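Local coordinates for protein RMD9, mitochondrial (Saccharomyces cerevisiae S288C, PDB 7A9X) that binds a dodecameric element in the 3'-UTRs of mitochondrial mRNAs and takes part in the processing or stability of these transcripts, at residues A347-G352 with S394-I399; S325-I330 with Y341-K346; N335-V340 with T369-N374; V254-E259 with L288-D293. All coordinates share one frame; numbering follows the deposited sequence.

Interaction 1 (A347-G352 with S394-I399); sequences AVKFYG and SGVKKI
Two successive repeats of a pentatricopeptide (PPR) solenoid meet at the C-terminal ends of helices 337-351 and 379-396, where Val396 fits against Val348, Lys349 and Gly352. The side chains of Val348 and Val396 approach at a slant, and their CG1 methyls lie 3.8 Å apart. In Val396 this methyl stands anti to the backbone N (chi1 179°), which brings it over the end of the other helix, 3.5 Å from Val348 O. That carbonyl already accepts Gly352 N in the last helical turn, so the methyl can cover it without leaving it unpaired. The second branch, Val396 CG2, lies 3.9 Å from Lys349 CG; lysine suits this outer position because its methylenes pack while the extended chain carries the ammonium to the surface. Gly352 ends helix 337-351 with a positive phi of 60°, a value that favours glycine. Its carbonyl oxygen is 3.3 Å from Lys397 CD. Bends at chi3 and chi4 turn the Lys397 chain back over the loop that follows the helix, where NZ donates to Lys398 O at 2.6 Å and also forms a salt bridge with Asp400. Tyr351, beside this contact, packs on an adenine base of the bound RNA. The second helices of adjacent repeats, packed side by side next to the RNA-binding surface, are characteristic of the PPR superhelix.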
loop_
_atom_site.group_PDB
_atom_site.type_symbol
_atom_site.label_atom_id
_atom_site.label_comp_id
_atom_site.label_asym_id
_atom_site.label_seq_id
_atom_site.Cartn_x
_atom_site.Cartn_y
_atom_site.Cartn_z
ATOM N N ALA A 347 10.428 -7.230 14.925
ATOM C CA ALA A 347 10.329 -6.275 13.827
ATOM C C ALA A 347 10.327 -4.839 14.342
ATOM O O ALA A 347 10.971 -3.962 13.753
ATOM C CB ALA A 347 9.076 -6.554 13.001
ATOM N N VAL A 348 9.615 -4.583 15.443
ATOM C CA VAL A 348 9.566 -3.236 16.005
ATOM C C VAL A 348 10.946 -2.802 16.484
ATOM O O VAL A 348 11.361 -1.657 16.266
ATOM C CB VAL A 348 8.523 -3.168 17.135
ATOM C CG1 VAL A 348 8.660 -1.869 17.914
ATOM C CG2 VAL A 348 7.121 -3.295 16.565
ATOM N N LYS A 349 11.682 -3.705 17.137
ATOM C CA LYS A 349 13.030 -3.361 17.580
ATOM C C LYS A 349 13.973 -3.158 16.400
ATOM O O LYS A 349 14.854 -2.293 16.458
ATOM C CB LYS A 349 13.575 -4.440 18.516
ATOM C CG LYS A 349 13.036 -4.354 19.931
ATOM C CD LYS A 349 13.708 -5.362 20.849
ATOM C CE LYS A 349 13.258 -5.172 22.290
ATOM N NZ LYS A 349 13.897 -6.152 23.211
ATOM N N PHE A 350 13.805 -3.939 15.330
ATOM C CA PHE A 350 14.639 -3.756 14.146
ATOM C C PHE A 350 14.393 -2.398 13.505
ATOM O O PHE A 350 15.343 -1.694 13.143
ATOM C CB PHE A 350 14.376 -4.878 13.140
ATOM C CG PHE A 350 15.281 -4.842 11.938
ATOM C CD1 PHE A 350 16.492 -5.517 11.949
ATOM C CD2 PHE A 350 14.919 -4.136 10.798
ATOM C CE1 PHE A 350 17.328 -5.490 10.845
ATOM C CE2 PHE A 350 15.750 -4.102 9.691
ATOM C CZ PHE A 350 16.956 -4.780 9.713
ATOM N N TYR A 351 13.126 -2.012 13.355
ATOM C CA TYR A 351 12.810 -0.739 12.717
ATOM C C TYR A 351 13.266 0.433 13.578
ATOM O O TYR A 351 14.026 1.295 13.121
ATOM C CB TYR A 351 11.310 -0.653 12.433
ATOM C CG TYR A 351 10.826 -1.594 11.349
ATOM C CD1 TYR A 351 11.591 -1.836 10.216
ATOM C CD2 TYR A 351 9.602 -2.239 11.464
ATOM C CE1 TYR A 351 11.148 -2.694 9.226
ATOM C CE2 TYR A 351 9.151 -3.098 10.482
ATOM C CZ TYR A 351 9.927 -3.322 9.366
ATOM O OH TYR A 351 9.476 -4.177 8.387
ATOM N N GLY A 352 12.815 0.479 14.830
ATOM C CA GLY A 352 13.177 1.586 15.701
ATOM C C GLY A 352 12.713 2.907 15.123
ATOM O O GLY A 352 11.539 3.082 14.778
ATOM N N SER A 394 6.734 1.692 23.881
ATOM C CA SER A 394 7.362 2.892 24.423
ATOM C C SER A 394 8.859 2.686 24.619
ATOM O O SER A 394 9.656 3.603 24.384
ATOM C CB SER A 394 6.700 3.281 25.745
ATOM O OG SER A 394 5.315 3.524 25.578
ATOM N N GLY A 395 9.263 1.488 25.045
ATOM C CA GLY A 395 10.669 1.214 25.280
ATOM C C GLY A 395 11.517 1.201 24.027
ATOM O O GLY A 395 12.743 1.314 24.121
ATOM N N VAL A 396 10.896 1.066 22.859
ATOM C CA VAL A 396 11.635 1.039 21.602
ATOM C C VAL A 396 11.773 2.435 21.008
ATOM O O VAL A 396 12.855 2.818 20.558
ATOM C CB VAL A 396 10.950 0.072 20.616
ATOM C CG1 VAL A 396 11.695 0.044 19.290
ATOM C CG2 VAL A 396 10.861 -1.321 21.217
ATOM N N LYS A 397 10.693 3.212 21.008
ATOM C CA LYS A 397 10.686 4.520 20.369
ATOM C C LYS A 397 9.559 5.347 20.964
ATOM O O LYS A 397 8.718 4.843 21.712
ATOM C CB LYS A 397 10.518 4.394 18.852
ATOM C CG LYS A 397 9.239 3.673 18.445
ATOM C CD LYS A 397 9.112 3.549 16.936
ATOM C CE LYS A 397 8.834 4.892 16.278
ATOM N NZ LYS A 397 7.488 5.425 16.624
ATOM N N LYS A 398 9.556 6.634 20.621
ATOM C CA LYS A 398 8.407 7.474 20.923
ATOM C C LYS A 398 7.203 6.988 20.130
ATOM O O LYS A 398 7.319 6.635 18.954
ATOM C CB LYS A 398 8.705 8.938 20.594
ATOM C CG LYS A 398 9.646 9.624 21.573
ATOM C CD LYS A 398 9.830 11.095 21.227
ATOM C CE LYS A 398 10.749 11.786 22.221
ATOM N NZ LYS A 398 10.902 13.238 21.928
ATOM N N ILE A 399 6.043 6.957 20.784
ATOM C CA ILE A 399 4.856 6.398 20.150
ATOM C C ILE A 399 4.374 7.335 19.051
ATOM O O ILE A 399 4.285 8.555 19.241
ATOM C CB ILE A 399 3.757 6.136 21.189
ATOM C CG1 ILE A 399 4.249 5.136 22.237
ATOM C CG2 ILE A 399 2.505 5.604 20.513
ATOM C CD1 ILE A 399 3.201 4.754 23.256
#

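Interaction 2 (S325-I330 with Y341-K346); sequences SFLQNI and YRIWEK
Phe326, Leu327 and Ile330 of helix 320-334 converge on Ile343 of helix 337-351, the two segments running nearly antiparallel at 167° with axes 10.3 Å apart. Phe326 comes first. With CG anti to the backbone N (chi1 180°), its ring extends toward the partner helix, and CE2 lies 3.8 Å from Ile343 CG2, which approaches obliquely. Leu327 follows, its side chain and that of Ile343 sliding past each other in opposite directions. Leu327 CD2 is 3.7 Å from Ile343 CG2 and reaches the backbone at Trp344 N, 4.1 Å away. One turn after Phe326, Ile330 brings CD1 to 4.0 Å from Ile343 CG1. The same methyl rests 3.5 Å above one face of the Phe326 ring, toward its rim, so ring and methyl form one continuous apolar surface. Isoleucine suits position 343 because its branches divide the work: CG2 packs on Phe326 and Leu327, while CG1 meets Ile330 and, with CD1, also borders the Phe326 ring. The pair forms the helical hairpin of one PPR unit. On one flank helix 297-308 packs against it, through Ala300 on Phe326 and Phe304 on Ile343; on another lies helix 357-374, where Leu363 touches Leu327 and Trp344 stacks on Phe367 while its NE1 is hydrogen-bonded to Asn364 OD1.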
loop_
_atom_site.group_PDB
_atom_site.type_symbol
_atom_site.label_atom_id
_atom_site.label_comp_id
_atom_site.label_asym_id
_atom_site.label_seq_id
_atom_site.Cartn_x
_atom_site.Cartn_y
_atom_site.Cartn_z
ATOM N N SER A 325 3.065 -10.401 5.555
ATOM C CA SER A 325 2.684 -11.698 5.008
ATOM C C SER A 325 3.154 -12.833 5.908
ATOM O O SER A 325 2.444 -13.831 6.082
ATOM C CB SER A 325 3.252 -11.857 3.598
ATOM O OG SER A 325 3.026 -13.165 3.102
ATOM N N PHE A 326 4.350 -12.698 6.486
ATOM C CA PHE A 326 4.860 -13.713 7.403
ATOM C C PHE A 326 4.006 -13.796 8.663
ATOM O O PHE A 326 3.676 -14.895 9.125
ATOM C CB PHE A 326 6.319 -13.400 7.740
ATOM C CG PHE A 326 6.959 -14.374 8.686
ATOM C CD1 PHE A 326 6.820 -15.741 8.502
ATOM C CD2 PHE A 326 7.731 -13.919 9.743
ATOM C CE1 PHE A 326 7.422 -16.636 9.372
ATOM C CE2 PHE A 326 8.336 -14.807 10.613
ATOM C CZ PHE A 326 8.182 -16.168 10.427
ATOM N N LEU A 327 3.630 -12.644 9.226
ATOM C CA LEU A 327 2.753 -12.634 10.393
ATOM C C LEU A 327 1.402 -13.264 10.077
ATOM O O LEU A 327 0.843 -13.998 10.899
ATOM C CB LEU A 327 2.561 -11.203 10.892
ATOM C CG LEU A 327 3.763 -10.514 11.534
ATOM C CD1 LEU A 327 3.452 -9.048 11.780
ATOM C CD2 LEU A 327 4.131 -11.212 12.833
ATOM N N GLN A 328 0.861 -12.986 8.891
ATOM C CA GLN A 328 -0.448 -13.522 8.534
ATOM C C GLN A 328 -0.391 -15.029 8.325
ATOM O O GLN A 328 -1.334 -15.745 8.682
ATOM C CB GLN A 328 -0.978 -12.813 7.287
ATOM C CG GLN A 328 -1.393 -11.371 7.545
ATOM C CD GLN A 328 -1.702 -10.605 6.273
ATOM O OE1 GLN A 328 -1.383 -11.051 5.170
ATOM N NE2 GLN A 328 -2.326 -9.442 6.421
ATOM N N ASN A 329 0.711 -15.531 7.757
ATOM C CA ASN A 329 0.851 -16.969 7.555
ATOM C C ASN A 329 0.962 -17.709 8.882
ATOM O O ASN A 329 0.430 -18.816 9.028
ATOM C CB ASN A 329 2.065 -17.260 6.675
ATOM C CG ASN A 329 1.854 -16.839 5.240
ATOM O OD1 ASN A 329 0.718 -16.736 4.774
ATOM N ND2 ASN A 329 2.947 -16.600 4.525
ATOM N N ILE A 330 1.659 -17.120 9.855
ATOM C CA ILE A 330 1.742 -17.722 11.183
ATOM C C ILE A 330 0.361 -17.792 11.821
ATOM O O ILE A 330 -0.015 -18.808 12.419
ATOM C CB ILE A 330 2.730 -16.936 12.067
ATOM C CG1 ILE A 330 4.151 -17.033 11.511
ATOM C CG2 ILE A 330 2.676 -17.432 13.506
ATOM C CD1 ILE A 330 5.146 -16.177 12.266
ATOM N N TYR A 341 3.193 -12.385 18.236
ATOM C CA TYR A 341 3.645 -11.294 19.090
ATOM C C TYR A 341 5.167 -11.244 19.171
ATOM O O TYR A 341 5.757 -10.158 19.208
ATOM C CB TYR A 341 3.026 -11.440 20.481
ATOM C CG TYR A 341 3.389 -10.342 21.455
ATOM C CD1 TYR A 341 3.118 -9.011 21.169
ATOM C CD2 TYR A 341 3.982 -10.640 22.671
ATOM C CE1 TYR A 341 3.442 -8.007 22.063
ATOM C CE2 TYR A 341 4.308 -9.644 23.572
ATOM C CZ TYR A 341 4.036 -8.330 23.264
ATOM O OH TYR A 341 4.361 -7.337 24.160
ATOM N N ARG A 342 5.821 -12.408 19.186
ATOM C CA ARG A 342 7.278 -12.433 19.268
ATOM C C ARG A 342 7.919 -11.907 17.989
ATOM O O ARG A 342 8.928 -11.195 18.043
ATOM C CB ARG A 342 7.766 -13.850 19.575
ATOM C CG ARG A 342 7.544 -14.273 21.021
ATOM C CD ARG A 342 8.172 -15.628 21.333
ATOM N NE ARG A 342 7.343 -16.748 20.890
ATOM C CZ ARG A 342 7.529 -17.417 19.757
ATOM N NH1 ARG A 342 6.724 -18.425 19.443
ATOM N NH2 ARG A 342 8.519 -17.085 18.938
ATOM N N ILE A 343 7.355 -12.247 16.829
ATOM C CA ILE A 343 7.900 -11.741 15.574
ATOM C C ILE A 343 7.666 -10.241 15.460
ATOM O O ILE A 343 8.544 -9.491 15.011
ATOM C CB ILE A 343 7.299 -12.505 14.381
ATOM C CG1 ILE A 343 7.659 -13.993 14.460
ATOM C CG2 ILE A 343 7.775 -11.904 13.063
ATOM C CD1 ILE A 343 9.153 -14.262 14.465
ATOM N N TRP A 344 6.486 -9.776 15.878
ATOM C CA TRP A 344 6.196 -8.347 15.855
ATOM C C TRP A 344 7.158 -7.572 16.746
ATOM O O TRP A 344 7.592 -6.471 16.391
ATOM C CB TRP A 344 4.751 -8.104 16.284
ATOM C CG TRP A 344 4.387 -6.658 16.394
ATOM C CD1 TRP A 344 4.028 -5.822 15.379
ATOM C CD2 TRP A 344 4.340 -5.878 17.594
ATOM N NE1 TRP A 344 3.760 -4.567 15.872
ATOM C CE2 TRP A 344 3.945 -4.575 17.229
ATOM C CE3 TRP A 344 4.594 -6.155 18.943
ATOM C CZ2 TRP A 344 3.798 -3.550 18.163
ATOM C CZ3 TRP A 344 4.447 -5.137 19.869
ATOM C CH2 TRP A 344 4.053 -3.849 19.473
ATOM N N GLU A 345 7.504 -8.134 17.909
ATOM C CA GLU A 345 8.449 -7.466 18.799
ATOM C C GLU A 345 9.817 -7.325 18.147
ATOM O O GLU A 345 10.459 -6.273 18.254
ATOM C CB GLU A 345 8.570 -8.228 20.120
ATOM C CG GLU A 345 7.500 -7.897 21.145
ATOM C CD GLU A 345 7.740 -8.599 22.469
ATOM O OE1 GLU A 345 8.376 -9.675 22.463
ATOM O OE2 GLU A 345 7.303 -8.070 23.514
ATOM N N LYS A 346 10.282 -8.375 17.466
ATOM C CA LYS A 346 11.577 -8.301 16.798
ATOM C C LYS A 346 11.549 -7.305 15.646
ATOM O O LYS A 346 12.532 -6.597 15.407
ATOM C CB LYS A 346 11.996 -9.688 16.306
ATOM C CG LYS A 346 12.306 -10.672 17.424
ATOM C CD LYS A 346 12.843 -11.981 16.875
ATOM C CE LYS A 346 13.224 -12.929 17.999
ATOM N NZ LYS A 346 13.874 -14.166 17.482
#

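Interaction 3 (N335-V340 with T369-N374); sequences NDFDHV and TIFFEN
Phe337, in the first turn of helix 337-351, is the centre of this contact, and its aromatic partner is Phe371 of helix 357-374. The tip atom Phe337 CZ arrives near the plane of the Phe371 ring, at its edge, 3.4 Å from Phe371 CD2. The two planes are inclined at 67°, a slanting pair of rings with centroids 5.6 Å apart. Aliphatic contacts come next. Val340 CG1 and Ile370 CD1 meet tip to tip at 3.9 Å, and Ile370 CG2 lies at the edge of the Phe337 ring. A polar group adds cover: the amide carbon Asn374 CG is 3.9 Å from Phe337 CB, its plane turned only 11° from that of the ring. Within the first segment, Asp336 OD1 accepts His339 N in a weak capping bond of 3.3 Å, as suits a short acidic side chain at the N-cap of a helix. Dispersion and burial of apolar surface therefore hold the helices together, and the polar amide sits at the margin.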
loop_
_atom_site.group_PDB
_atom_site.type_symbol
_atom_site.label_atom_id
_atom_site.label_comp_id
_atom_site.label_asym_id
_atom_site.label_seq_id
_atom_site.Cartn_x
_atom_site.Cartn_y
_atom_site.Cartn_z
ATOM N N ASN A 335 -2.431 -20.274 14.630
ATOM C CA ASN A 335 -3.355 -19.676 15.596
ATOM C C ASN A 335 -2.646 -19.352 16.911
ATOM O O ASN A 335 -3.259 -19.333 17.981
ATOM C CB ASN A 335 -4.565 -20.588 15.832
ATOM C CG ASN A 335 -5.706 -19.882 16.534
ATOM O OD1 ASN A 335 -6.318 -18.968 15.983
ATOM N ND2 ASN A 335 -6.006 -20.313 17.755
ATOM N N ASP A 336 -1.345 -19.093 16.837
ATOM C CA ASP A 336 -0.498 -18.865 18.004
ATOM C C ASP A 336 -0.197 -17.370 18.076
ATOM O O ASP A 336 0.670 -16.867 17.355
ATOM C CB ASP A 336 0.778 -19.699 17.907
ATOM C CG ASP A 336 1.695 -19.522 19.104
ATOM O OD1 ASP A 336 1.317 -18.805 20.055
ATOM O OD2 ASP A 336 2.799 -20.105 19.091
ATOM N N PHE A 337 -0.910 -16.663 18.957
ATOM C CA PHE A 337 -0.713 -15.223 19.061
ATOM C C PHE A 337 0.665 -14.886 19.616
ATOM O O PHE A 337 1.274 -13.889 19.212
ATOM C CB PHE A 337 -1.796 -14.591 19.932
ATOM C CG PHE A 337 -1.574 -13.131 20.182
ATOM C CD1 PHE A 337 -1.867 -12.197 19.201
ATOM C CD2 PHE A 337 -1.047 -12.691 21.386
ATOM C CE1 PHE A 337 -1.652 -10.851 19.419
ATOM C CE2 PHE A 337 -0.828 -11.348 21.612
ATOM C CZ PHE A 337 -1.132 -10.425 20.626
ATOM N N ASP A 338 1.166 -15.695 20.552
ATOM C CA ASP A 338 2.495 -15.441 21.100
ATOM C C ASP A 338 3.560 -15.502 20.016
ATOM O O ASP A 338 4.507 -14.708 20.024
ATOM C CB ASP A 338 2.806 -16.431 22.224
ATOM C CG ASP A 338 2.254 -15.981 23.562
ATOM O OD1 ASP A 338 2.122 -14.756 23.770
ATOM O OD2 ASP A 338 1.954 -16.849 24.407
ATOM N N HIS A 339 3.422 -16.432 19.066
ATOM C CA HIS A 339 4.367 -16.484 17.956
ATOM C C HIS A 339 4.266 -15.230 17.096
ATOM O O HIS A 339 5.288 -14.670 16.684
ATOM C CB HIS A 339 4.127 -17.737 17.116
ATOM C CG HIS A 339 5.257 -18.063 16.188
ATOM N ND1 HIS A 339 5.199 -19.096 15.276
ATOM C CD2 HIS A 339 6.477 -17.497 16.037
ATOM C CE1 HIS A 339 6.334 -19.148 14.602
ATOM N NE2 HIS A 339 7.127 -18.190 15.045
ATOM N N VAL A 340 3.042 -14.778 16.817
ATOM C CA VAL A 340 2.849 -13.520 16.104
ATOM C C VAL A 340 3.400 -12.357 16.918
ATOM O O VAL A 340 4.022 -11.438 16.371
ATOM C CB VAL A 340 1.355 -13.326 15.779
ATOM C CG1 VAL A 340 1.103 -11.948 15.186
ATOM C CG2 VAL A 340 0.873 -14.407 14.831
ATOM N N THR A 369 -4.809 -6.114 14.016
ATOM C CA THR A 369 -5.893 -6.883 13.416
ATOM C C THR A 369 -5.886 -8.311 13.943
ATOM O O THR A 369 -6.934 -8.857 14.309
ATOM C CB THR A 369 -5.771 -6.863 11.891
ATOM O OG1 THR A 369 -5.844 -5.509 11.426
ATOM C CG2 THR A 369 -6.884 -7.670 11.249
ATOM N N ILE A 370 -4.701 -8.920 14.014
ATOM C CA ILE A 370 -4.573 -10.247 14.606
ATOM C C ILE A 370 -4.864 -10.197 16.103
ATOM O O ILE A 370 -5.489 -11.110 16.655
ATOM C CB ILE A 370 -3.175 -10.820 14.309
ATOM C CG1 ILE A 370 -2.975 -10.955 12.796
ATOM C CG2 ILE A 370 -2.980 -12.159 15.005
ATOM C CD1 ILE A 370 -1.548 -11.257 12.386
ATOM N N PHE A 371 -4.431 -9.128 16.780
ATOM C CA PHE A 371 -4.661 -9.017 18.219
ATOM C C PHE A 371 -6.148 -9.082 18.546
ATOM O O PHE A 371 -6.592 -9.925 19.334
ATOM C CB PHE A 371 -4.053 -7.722 18.765
ATOM C CG PHE A 371 -4.297 -7.514 20.238
ATOM C CD1 PHE A 371 -5.438 -6.862 20.690
ATOM C CD2 PHE A 371 -3.392 -7.985 21.174
ATOM C CE1 PHE A 371 -5.664 -6.684 22.047
ATOM C CE2 PHE A 371 -3.612 -7.807 22.530
ATOM C CZ PHE A 371 -4.748 -7.159 22.967
ATOM N N PHE A 372 -6.937 -8.188 17.949
ATOM C CA PHE A 372 -8.348 -8.103 18.302
ATOM C C PHE A 372 -9.182 -9.230 17.707
ATOM O O PHE A 372 -10.338 -9.397 18.110
ATOM C CB PHE A 372 -8.898 -6.734 17.901
ATOM C CG PHE A 372 -8.389 -5.612 18.766
ATOM C CD1 PHE A 372 -9.001 -5.319 19.973
ATOM C CD2 PHE A 372 -7.284 -4.869 18.386
ATOM C CE1 PHE A 372 -8.530 -4.299 20.777
ATOM C CE2 PHE A 372 -6.811 -3.845 19.184
ATOM C CZ PHE A 372 -7.437 -3.560 20.383
ATOM N N GLU A 373 -8.637 -10.010 16.772
ATOM C CA GLU A 373 -9.289 -11.267 16.425
ATOM C C GLU A 373 -9.053 -12.312 17.507
ATOM O O GLU A 373 -9.957 -13.088 17.833
ATOM C CB GLU A 373 -8.792 -11.779 15.074
ATOM C CG GLU A 373 -9.276 -10.969 13.888
ATOM C CD GLU A 373 -8.839 -11.563 12.568
ATOM O OE1 GLU A 373 -8.289 -12.685 12.576
ATOM O OE2 GLU A 373 -9.043 -10.908 11.525
ATOM N N ASN A 374 -7.849 -12.327 18.079
ATOM C CA ASN A 374 -7.537 -13.275 19.142
ATOM C C ASN A 374 -8.324 -12.958 20.410
ATOM O O ASN A 374 -8.919 -13.851 21.024
ATOM C CB ASN A 374 -6.031 -13.263 19.414
ATOM C CG ASN A 374 -5.611 -14.317 20.417
ATOM O OD1 ASN A 374 -5.603 -15.507 20.110
ATOM N ND2 ASN A 374 -5.247 -13.884 21.620
#

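Interaction 4 (V254-E259 with L288-D293)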
loop_
_atom_site.group_PDB
_atom_site.type_symbol
_atom_site.label_atom_id
_atom_site.label_comp_id
_atom_site.label_asym_id
_atom_site.label_seq_id
_atom_site.Cartn_x
_atom_site.Cartn_y
_atom_site.Cartn_z
ATOM N N VAL A 254 9.288 -19.701 -7.725
ATOM C CA VAL A 254 8.360 -20.765 -8.103
ATOM C C VAL A 254 8.484 -21.939 -7.141
ATOM O O VAL A 254 7.485 -22.448 -6.619
ATOM C CB VAL A 254 8.610 -21.201 -9.559
ATOM C CG1 VAL A 254 7.822 -22.463 -9.881
ATOM C CG2 VAL A 254 8.243 -20.085 -10.522
ATOM N N PHE A 255 9.719 -22.374 -6.881
ATOM C CA PHE A 255 9.947 -23.525 -6.015
ATOM C C PHE A 255 9.588 -23.241 -4.563
ATOM O O PHE A 255 9.261 -24.177 -3.824
ATOM C CB PHE A 255 11.403 -23.975 -6.135
ATOM C CG PHE A 255 11.705 -24.693 -7.419
ATOM C CD1 PHE A 255 10.817 -25.630 -7.920
ATOM C CD2 PHE A 255 12.865 -24.427 -8.129
ATOM C CE1 PHE A 255 11.080 -26.297 -9.099
ATOM C CE2 PHE A 255 13.135 -25.091 -9.313
ATOM C CZ PHE A 255 12.240 -26.028 -9.798
ATOM N N ILE A 256 9.644 -21.978 -4.137
ATOM C CA ILE A 256 9.177 -21.622 -2.800
ATOM C C ILE A 256 7.666 -21.792 -2.710
ATOM O O ILE A 256 7.146 -22.393 -1.760
ATOM C CB ILE A 256 9.606 -20.186 -2.449
ATOM C CG1 ILE A 256 11.115 -20.121 -2.208
ATOM C CG2 ILE A 256 8.846 -19.681 -1.232
ATOM C CD1 ILE A 256 11.622 -18.726 -1.893
ATOM N N LYS A 257 6.937 -21.262 -3.697
ATOM C CA LYS A 257 5.495 -21.468 -3.752
ATOM C C LYS A 257 5.151 -22.947 -3.874
ATOM O O LYS A 257 4.205 -23.426 -3.239
ATOM C CB LYS A 257 4.895 -20.685 -4.921
ATOM C CG LYS A 257 4.770 -19.190 -4.685
ATOM C CD LYS A 257 3.656 -18.876 -3.701
ATOM C CE LYS A 257 3.455 -17.377 -3.563
ATOM N NZ LYS A 257 2.306 -17.059 -2.673
ATOM N N ALA A 258 5.906 -23.689 -4.687
ATOM C CA ALA A 258 5.659 -25.118 -4.826
ATOM C C ALA A 258 6.146 -25.919 -3.628
ATOM O O ALA A 258 5.928 -27.133 -3.588
ATOM C CB ALA A 258 6.316 -25.644 -6.103
ATOM N N GLU A 259 6.796 -25.267 -2.664
ATOM C CA GLU A 259 7.312 -25.893 -1.448
ATOM C C GLU A 259 8.372 -26.949 -1.740
ATOM O O GLU A 259 8.655 -27.799 -0.889
ATOM C CB GLU A 259 6.184 -26.489 -0.601
ATOM C CG GLU A 259 5.086 -25.490 -0.273
ATOM C CD GLU A 259 4.221 -25.929 0.890
ATOM O OE1 GLU A 259 4.740 -25.996 2.024
ATOM O OE2 GLU A 259 3.024 -26.206 0.669
ATOM N N LEU A 288 13.699 -12.294 0.806
ATOM C CA LEU A 288 12.385 -11.885 1.292
ATOM C C LEU A 288 11.300 -12.865 0.867
ATOM O O LEU A 288 10.313 -13.047 1.590
ATOM C CB LEU A 288 12.049 -10.477 0.798
ATOM C CG LEU A 288 12.907 -9.338 1.350
ATOM C CD1 LEU A 288 12.499 -8.013 0.725
ATOM C CD2 LEU A 288 12.804 -9.273 2.866
ATOM N N SER A 289 11.459 -13.507 -0.293
ATOM C CA SER A 289 10.486 -14.506 -0.721
ATOM C C SER A 289 10.455 -15.695 0.236
ATOM O O SER A 289 9.382 -16.244 0.515
ATOM C CB SER A 289 10.793 -14.962 -2.147
ATOM O OG SER A 289 9.792 -15.843 -2.623
ATOM N N PHE A 290 11.618 -16.102 0.758
ATOM C CA PHE A 290 11.637 -17.181 1.743
ATOM C C PHE A 290 10.880 -16.799 3.006
ATOM O O PHE A 290 10.323 -17.669 3.686
ATOM C CB PHE A 290 13.075 -17.563 2.101
ATOM C CG PHE A 290 13.739 -18.461 1.099
ATOM C CD1 PHE A 290 13.424 -19.811 1.037
ATOM C CD2 PHE A 290 14.696 -17.960 0.231
ATOM C CE1 PHE A 290 14.041 -20.642 0.117
ATOM C CE2 PHE A 290 15.317 -18.786 -0.691
ATOM C CZ PHE A 290 14.990 -20.128 -0.747
ATOM N N ILE A 291 10.846 -15.509 3.335
ATOM C CA ILE A 291 10.202 -15.064 4.564
ATOM C C ILE A 291 8.694 -14.969 4.380
ATOM O O ILE A 291 7.921 -15.478 5.200
ATOM C CB ILE A 291 10.799 -13.719 5.014
ATOM C CG1 ILE A 291 12.288 -13.877 5.314
ATOM C CG2 ILE A 291 10.048 -13.169 6.220
ATOM C CD1 ILE A 291 12.957 -12.589 5.725
ATOM N N GLY A 292 8.254 -14.322 3.305
ATOM C CA GLY A 292 6.847 -14.017 3.134
ATOM C C GLY A 292 6.057 -15.003 2.298
ATOM O O GLY A 292 4.822 -14.956 2.296
ATOM N N ASP A 293 6.738 -15.903 1.584
ATOM C CA ASP A 293 6.057 -16.832 0.693
ATOM C C ASP A 293 6.197 -18.298 1.073
ATOM O O ASP A 293 5.427 -19.120 0.564
ATOM C CB ASP A 293 6.552 -16.655 -0.751
ATOM C CG ASP A 293 6.195 -15.304 -1.321
ATOM O OD1 ASP A 293 5.112 -14.786 -0.975
ATOM O OD2 ASP A 293 6.995 -14.757 -2.107
#
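Ile256, near the end of helix 245-257, points its CB toward helix 281-292 and spreads its branches over Ser289, Phe290 and Asp293. From CB the shorter branch, Ile256 CG2, meets Asp293 at both its CB, 3.8 Å away, and its backbone C. The longer branch passes Phe290: Ile256 CG1 is 3.8 Å from Phe290 CE1, along one side of the ring. At the tip, CD1 settles over the centre of the Phe290 ring, 3.5 Å from the centroid and only 6° off the ring normal, a CH-pi contact of nearly ideal geometry. The extended chain (chi2 178°) gives the methyl this reach, and a beta-branched residue with one longer arm suits the place because that arm can cover the ring while the other fills the turn beside it. The same CD1 is 3.5 Å from Ser289 OG. That hydroxyl donates to Asp293 OD2 at 3.0 Å, on the anti lone pair, and so steadies the carboxylate across one helical turn. The other oxygen, Asp293 OD1, faces Lys257 NZ in a long salt bridge of 4.0 Å, where the exposed amine would still favour a negative charge on the aspartate. Beyond the contact, Phe290 stacks with Phe303 and meets Phe268 edge-to-face. Helix 245-257 then ends in a Schellman motif at Glu259. First helices of neighbouring repeats packed side by side are characteristic of the PPR alpha-solenoid.

In the fold
Followed from the N terminus, interaction 4 comes first, joining helices 245-257 and 281-292 and closing its loop before the others open. Interaction 2 then shuts a short hairpin, 325-346. Interaction 3 starts inside that hairpin and ends beyond it, at 369-374, so the two cross; interaction 1 in turn starts inside the loop of interaction 3 and crosses it. Interactions 2 and 1 follow in series along helix 337-351, which all three share. Interactions 2 and 3 also touch, through Ile330 with Val340. Ser325, probably hydrogen-bonded to Gly292 O, links interaction 2 to interaction 4. Interaction 2 pairs the two helices of PPR5, interactions 1 and 3 join PPR5 to PPR6, and interaction 4 joins PPR3 to PPR4.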